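Local coordinates for putative flagellar protein FliS (Parabacteroides merdae ATCC 43184, PDB 4YOK), which is of unknown function although named a putative flagellar protein, and belongs to the DUF3823 family with a prealbumin-like fold, at residues S110-S114 with A115-S119; R124-P127 with D128-I131; V187-N190 with G191-Q194. One frame throughout, in Å; residues are numbered along the deposited sequence.

Contact 1. Residues S110-S114 with A115-S119; sequences SVTGS and AMNAS
A115 docks its backbone onto T112, and this pairing closes the turn. The T112 N donates to A115 O at 2.9 Å with an almost straight N-H...O angle of 172°. In return, the A115 N-H goes not to a carbonyl but to the T112 hydroxyl, with A115 N to T112 OG1 at 3.0 Å. The same OG1 accepts from S114 N at 3.2 Å, so two N-H groups converge on one oxygen. Threonine suits the place because its chi1 of 71° turns OG1 to the N-H groups of S114 and A115. A115 works here through its backbone N and O, while its methyl lies against the S114 carbonyl.

S110 and N117 form an antiparallel hydrogen-bonded pair. N117 N reaches S110 O at 2.9 Å, and S110 N returns the bond to N117 O. Their side chains share a face, where S110 OG lies 3.7 Å from N117 CB. Two waters hydrogen-bond to that hydroxyl: one also donates to N117 O, and the other accepts from N117 ND2 at 2.9 Å. The remaining end of the amide, OD1, is bonded to S166 OG, so both ends of the flat group are held. Small polar serine and asparagine fit this partly solvent-exposed face. On the opposite face V111 CG1 packs 4.0 Å from CB of the selenomethionine M116, whose extended chain runs inward towards L136 and L138. The arrangement is a tight beta hairpin joining strands 102-111 and 115-124, its loop built on an ST turn.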
loop_
_atom_site.group_PDB
_atom_site.type_symbol
_atom_site.label_atom_id
_atom_site.label_comp_id
_atom_site.label_asym_id
_atom_site.label_seq_id
_atom_site.Cartn_x
_atom_site.Cartn_y
_atom_site.Cartn_z
ATOM N N SER A 110 -14.780 -9.533 -8.818
ATOM C CA SER A 110 -15.284 -9.845 -10.155
ATOM C C SER A 110 -16.218 -8.746 -10.637
ATOM O O SER A 110 -16.670 -7.911 -9.830
ATOM C CB SER A 110 -16.001 -11.194 -10.151
ATOM O OG SER A 110 -17.070 -11.171 -9.220
ATOM N N VAL A 111 -16.516 -8.747 -11.943
ATOM C CA VAL A 111 -17.425 -7.773 -12.530
ATOM C C VAL A 111 -18.391 -8.482 -13.457
ATOM O O VAL A 111 -17.999 -9.389 -14.194
ATOM C CB VAL A 111 -16.781 -6.544 -13.246
ATOM C CG1 VAL A 111 -15.978 -5.667 -12.289
ATOM C CG2 VAL A 111 -15.959 -6.931 -14.483
ATOM N N THR A 112 -19.640 -8.052 -13.423
ATOM C CA THR A 112 -20.676 -8.470 -14.361
ATOM C C THR A 112 -20.941 -7.239 -15.242
ATOM O O THR A 112 -20.171 -6.275 -15.195
ATOM C CB THR A 112 -21.928 -8.996 -13.634
ATOM O OG1 THR A 112 -22.594 -7.887 -13.016
ATOM C CG2 THR A 112 -21.609 -10.101 -12.629
ATOM N N GLY A 113 -22.019 -7.251 -16.014
ATOM C CA GLY A 113 -22.391 -6.074 -16.786
ATOM C C GLY A 113 -23.011 -5.005 -15.893
ATOM O O GLY A 113 -22.967 -3.821 -16.221
ATOM N N SER A 114 -23.558 -5.418 -14.731
ATOM C CA SER A 114 -24.300 -4.576 -13.799
ATOM C C SER A 114 -23.509 -4.206 -12.520
ATOM O O SER A 114 -23.716 -3.113 -11.982
ATOM C CB SER A 114 -25.618 -5.276 -13.441
ATOM O OG SER A 114 -25.928 -5.469 -12.065
ATOM N N ALA A 115 -22.620 -5.086 -12.031
ATOM C CA ALA A 115 -21.982 -4.788 -10.745
ATOM C C ALA A 115 -20.554 -5.286 -10.592
ATOM O O ALA A 115 -20.132 -6.222 -11.262
ATOM C CB ALA A 115 -22.813 -5.421 -9.639
HETATM N N MSE A 116 -19.830 -4.647 -9.671
HETATM C CA MSE A 116 -18.556 -5.120 -9.179
HETATM C C MSE A 116 -18.881 -5.819 -7.874
HETATM O O MSE A 116 -19.463 -5.192 -6.971
HETATM C CB MSE A 116 -17.539 -4.003 -8.984
HETATM C CG MSE A 116 -16.317 -4.515 -8.247
HETATM SE SE MSE A 116 -14.976 -3.146 -8.066
HETATM C CE MSE A 116 -13.682 -4.222 -7.179
ATOM N N ASN A 117 -18.572 -7.114 -7.806
ATOM C CA ASN A 117 -18.789 -7.965 -6.634
ATOM C C ASN A 117 -17.454 -8.190 -5.937
ATOM O O ASN A 117 -16.450 -8.489 -6.595
ATOM C CB ASN A 117 -19.442 -9.290 -7.061
ATOM C CG ASN A 117 -20.781 -9.066 -7.731
ATOM O OD1 ASN A 117 -21.653 -8.383 -7.198
ATOM N ND2 ASN A 117 -20.974 -9.601 -8.921
ATOM N N ALA A 118 -17.429 -7.985 -4.619
ATOM C CA ALA A 118 -16.214 -8.132 -3.819
ATOM C C ALA A 118 -16.544 -8.822 -2.500
ATOM O O ALA A 118 -17.382 -8.340 -1.729
ATOM C CB ALA A 118 -15.563 -6.766 -3.569
ATOM N N SER A 119 -15.963 -10.008 -2.299
ATOM C CA SER A 119 -16.087 -10.744 -1.049
ATOM C C SER A 119 -14.687 -10.867 -0.491
ATOM O O SER A 119 -13.775 -11.194 -1.248
ATOM C CB SER A 119 -16.713 -12.119 -1.287
ATOM O OG SER A 119 -18.090 -11.939 -1.567
HETATM O O HOH W 1 -16.363 -11.567 -6.642
HETATM O O HOH W 2 -19.539 -11.802 -10.114
#

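Contact 2. Residues R124-P127 with D128-I131; sequences RIVP and DAKI
V126 and A129 lie side by side at the turn, their beta carbons 4.1 Å apart, CB to CB. The methyl of A129 also lies 3.5 Å from V126 O, so the small side chain rests against both the neighbouring carbonyl and the branched carbon beside it. A129 is buried, meeting F102 of strand 102-111, and a bare methyl fits so close a spot; the valine also reaches V78.

The backbone here makes a type I beta turn from V126 to A129. Its closing bond runs from A129 N to V126 O at 3.1 Å, nearly straight at the hydrogen (166°), although the donor stands well above the carbonyl plane. P127 takes the second position, where its ring already holds phi close to the value the turn needs, and D128 the third. The CB of D128 points away from the preceding residues, but a chi1 of -81° lays the carboxylate back alongside the P127 carbonyl, with D128 OD1 3.8 Å from P127 O.

R124 comes in from the other direction. The extended start of its chain, with CG anti to the backbone N (chi1 -175°), carries CD to 3.4 Å from A129 O. Beyond CD the chain bends, turning NE and the guanidinium away from that oxygen. The polar link to the oxygen therefore runs through water: R124 NH1 donates to a water that in turn donates to A129 O at 2.7 Å. A second water donates to both P127 O and A129 O, the latter at 2.9 Å, so two waters grip this carbonyl oxygen.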
loop_
_atom_site.group_PDB
_atom_site.type_symbol
_atom_site.label_atom_id
_atom_site.label_comp_id
_atom_site.label_asym_id
_atom_site.label_seq_id
_atom_site.Cartn_x
_atom_site.Cartn_y
_atom_site.Cartn_z
ATOM N N ARG A 124 -8.843 -7.236 12.000
ATOM C CA ARG A 124 -8.365 -6.143 12.842
ATOM C C ARG A 124 -7.075 -6.584 13.548
ATOM O O ARG A 124 -7.078 -7.587 14.275
ATOM C CB ARG A 124 -9.436 -5.707 13.856
ATOM C CG ARG A 124 -8.997 -4.483 14.680
ATOM C CD ARG A 124 -10.047 -3.968 15.663
ATOM N NE ARG A 124 -10.514 -5.037 16.545
ATOM C CZ ARG A 124 -11.777 -5.451 16.605
ATOM N NH1 ARG A 124 -12.709 -4.879 15.845
ATOM N NH2 ARG A 124 -12.122 -6.429 17.430
ATOM N N ILE A 125 -5.979 -5.868 13.302
ATOM C CA ILE A 125 -4.670 -6.161 13.918
ATOM C C ILE A 125 -4.494 -5.330 15.192
ATOM O O ILE A 125 -4.002 -5.858 16.196
ATOM C CB ILE A 125 -3.498 -5.928 12.901
ATOM C CG1 ILE A 125 -3.682 -6.729 11.567
ATOM C CG2 ILE A 125 -2.125 -6.179 13.517
ATOM C CD1 ILE A 125 -3.826 -8.285 11.679
ATOM N N VAL A 126 -4.855 -4.028 15.149
ATOM C CA VAL A 126 -4.691 -3.128 16.306
ATOM C C VAL A 126 -6.017 -3.135 17.082
ATOM O O VAL A 126 -7.043 -2.823 16.501
ATOM C CB VAL A 126 -4.231 -1.723 15.830
ATOM C CG1 VAL A 126 -4.177 -0.703 16.979
ATOM C CG2 VAL A 126 -2.869 -1.829 15.137
ATOM N N PRO A 127 -6.013 -3.518 18.379
ATOM C CA PRO A 127 -7.280 -3.687 19.119
ATOM C C PRO A 127 -8.261 -2.516 19.122
ATOM O O PRO A 127 -9.467 -2.764 19.124
ATOM C CB PRO A 127 -6.808 -3.961 20.549
ATOM C CG PRO A 127 -5.518 -4.620 20.375
ATOM C CD PRO A 127 -4.866 -3.967 19.198
ATOM N N ASP A 128 -7.784 -1.271 19.144
ATOM C CA ASP A 128 -8.732 -0.153 19.215
ATOM C C ASP A 128 -8.945 0.550 17.863
ATOM O O ASP A 128 -9.567 1.609 17.821
ATOM C CB ASP A 128 -8.277 0.861 20.277
ATOM C CG ASP A 128 -8.644 0.473 21.692
ATOM O OD1 ASP A 128 -9.682 -0.208 21.872
ATOM O OD2 ASP A 128 -7.927 0.894 22.626
ATOM N N ALA A 129 -8.487 -0.060 16.761
ATOM C CA ALA A 129 -8.669 0.536 15.441
ATOM C C ALA A 129 -10.103 0.358 14.957
ATOM O O ALA A 129 -10.751 -0.663 15.240
ATOM C CB ALA A 129 -7.696 -0.078 14.442
ATOM N N LYS A 130 -10.586 1.359 14.209
ATOM C CA LYS A 130 -11.930 1.386 13.645
ATOM C C LYS A 130 -11.841 1.643 12.152
ATOM O O LYS A 130 -10.983 2.419 11.720
ATOM C CB LYS A 130 -12.799 2.477 14.313
ATOM C CG LYS A 130 -13.053 2.296 15.818
ATOM C CD LYS A 130 -13.942 1.086 16.142
ATOM C CE LYS A 130 -14.114 0.847 17.627
ATOM N NZ LYS A 130 -15.139 1.745 18.222
ATOM N N ILE A 131 -12.772 1.082 11.382
ATOM C CA ILE A 131 -12.769 1.293 9.921
ATOM C C ILE A 131 -13.469 2.613 9.586
ATOM O O ILE A 131 -14.586 2.841 10.034
ATOM C CB ILE A 131 -13.426 0.110 9.148
ATOM C CG1 ILE A 131 -12.697 -1.231 9.406
ATOM C CG2 ILE A 131 -13.531 0.418 7.632
ATOM C CD1 ILE A 131 -13.488 -2.464 9.031
HETATM O O HOH W 3 -12.777 -2.329 14.512
HETATM O O HOH W 4 -11.715 -1.518 17.828
#

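Contact 3. Residues V187-N190 with G191-Q194; sequences VLAN and GADQ
A methyl of L188 lies over one face of the Q194 carbonyl group: CD1 is 3.6 Å from Q194 C and 3.5 Å from Q194 O, almost squarely above the plane. A water meets the oxygen of this group, donating to Q194 O at 2.8 Å and accepting from A189 N, so that the carbonyl and the strand's last N-H share one solvent molecule. A second flat group, the A189 carbonyl, is approached from above its plane, where A192 N donates at 3.1 Å to A189 O, about 45° out of that plane. Another water donates to both A189 O and A192 O, the latter at 2.7 Å.

The A192 N-H bond closes a type II beta turn from A189 to A192. At its third position G191 has phi of 86°, and any beta carbon would be jammed against the N190 oxygen, so glycine is what the place calls for. A192 directs its methyl back across the turn, 4.2 Å from A189 CB and 4.3 Å from L188 CD1. The leucine can join this apolar patch because its CG runs anti to the backbone N (chi1 177°), which carries the branched end out beyond the strand to the loop.

The turn leaves strand 182-189 and leads towards strand 196-202. L188 is held by backbone bonds to S132 and R133 of strand 131-139, while A189 packs on F102 of strand 102-111. The D193 carboxylate reaches G75 N and N74 ND2, and Q194 touches R26 and A31, so the loop faces the N-terminal DUF3823 region.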
loop_
_atom_site.group_PDB
_atom_site.type_symbol
_atom_site.label_atom_id
_atom_site.label_comp_id
_atom_site.label_asym_id
_atom_site.label_seq_id
_atom_site.Cartn_x
_atom_site.Cartn_y
_atom_site.Cartn_z
ATOM N N VAL A 187 -9.064 -0.412 2.494
ATOM C CA VAL A 187 -9.599 -0.236 3.843
ATOM C C VAL A 187 -8.790 0.875 4.519
ATOM O O VAL A 187 -7.566 0.772 4.663
ATOM C CB VAL A 187 -9.622 -1.541 4.694
ATOM C CG1 VAL A 187 -10.064 -1.254 6.134
ATOM C CG2 VAL A 187 -10.530 -2.603 4.056
ATOM N N LEU A 188 -9.486 1.943 4.885
ATOM C CA LEU A 188 -8.923 3.093 5.587
ATOM C C LEU A 188 -9.384 3.071 7.045
ATOM O O LEU A 188 -10.573 2.971 7.314
ATOM C CB LEU A 188 -9.371 4.402 4.903
ATOM C CG LEU A 188 -8.905 5.706 5.566
ATOM C CD1 LEU A 188 -7.396 5.932 5.338
ATOM C CD2 LEU A 188 -9.711 6.899 5.032
ATOM N N ALA A 189 -8.435 3.180 7.971
ATOM C CA ALA A 189 -8.663 3.227 9.413
ATOM C C ALA A 189 -8.941 4.650 9.863
ATOM O O ALA A 189 -8.347 5.589 9.314
ATOM C CB ALA A 189 -7.425 2.702 10.124
ATOM N N ASN A 190 -9.800 4.819 10.899
ATOM C CA ASN A 190 -10.012 6.120 11.550
ATOM C C ASN A 190 -8.662 6.672 11.997
ATOM O O ASN A 190 -7.870 5.936 12.613
ATOM C CB ASN A 190 -10.922 5.954 12.809
ATOM C CG ASN A 190 -12.399 5.958 12.543
ATOM O OD1 ASN A 190 -12.844 5.980 11.409
ATOM N ND2 ASN A 190 -13.197 5.955 13.602
ATOM N N GLY A 191 -8.386 7.929 11.677
ATOM C CA GLY A 191 -7.139 8.565 12.102
ATOM C C GLY A 191 -5.938 8.341 11.202
ATOM O O GLY A 191 -4.918 8.993 11.396
ATOM N N ALA A 192 -6.031 7.447 10.207
ATOM C CA ALA A 192 -4.896 7.197 9.302
ATOM C C ALA A 192 -4.967 8.098 8.078
ATOM O O ALA A 192 -6.051 8.514 7.683
ATOM C CB ALA A 192 -4.876 5.741 8.868
ATOM N N ASP A 193 -3.813 8.346 7.448
ATOM C CA ASP A 193 -3.717 9.189 6.250
ATOM C C ASP A 193 -3.748 8.380 4.942
ATOM O O ASP A 193 -3.761 8.966 3.857
ATOM C CB ASP A 193 -2.386 9.980 6.316
ATOM C CG ASP A 193 -1.128 9.186 5.961
ATOM O OD1 ASP A 193 -1.105 7.940 6.184
ATOM O OD2 ASP A 193 -0.169 9.798 5.490
ATOM N N GLN A 194 -3.646 7.038 5.044
ATOM C CA GLN A 194 -3.528 6.148 3.892
ATOM C C GLN A 194 -4.223 4.838 4.166
ATOM O O GLN A 194 -4.228 4.385 5.314
ATOM C CB GLN A 194 -2.025 5.854 3.619
ATOM C CG GLN A 194 -1.290 6.943 2.807
ATOM C CD GLN A 194 -1.901 7.104 1.438
ATOM O OE1 GLN A 194 -2.152 6.126 0.710
ATOM N NE2 GLN A 194 -2.249 8.338 1.101
HETATM O O HOH W 5 -5.559 2.975 7.300
HETATM O O HOH W 6 -8.664 8.463 8.463
#

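The three contacts follow one another along the chain within the C-terminal DUF3823 range, a region assigned to the E-set clan. Contact 1 stands apart at one end, its centre 28 Å from that of contact 2 and 25 Å from that of contact 3. It turns the chain from strand 102-111 into 115-124, and contact 2 then leads from 115-124 on to strand 131-139, crossing from the three-stranded sheet to the four-stranded one. Contact 3 leaves strand 182-189 of that second sheet. Contacts 2 and 3 have centres 10 Å apart and touch, with a probable hydrogen bond between K130 O and N190 N at 2.8 Å, which ties neighbouring loops at the same end of the sandwich.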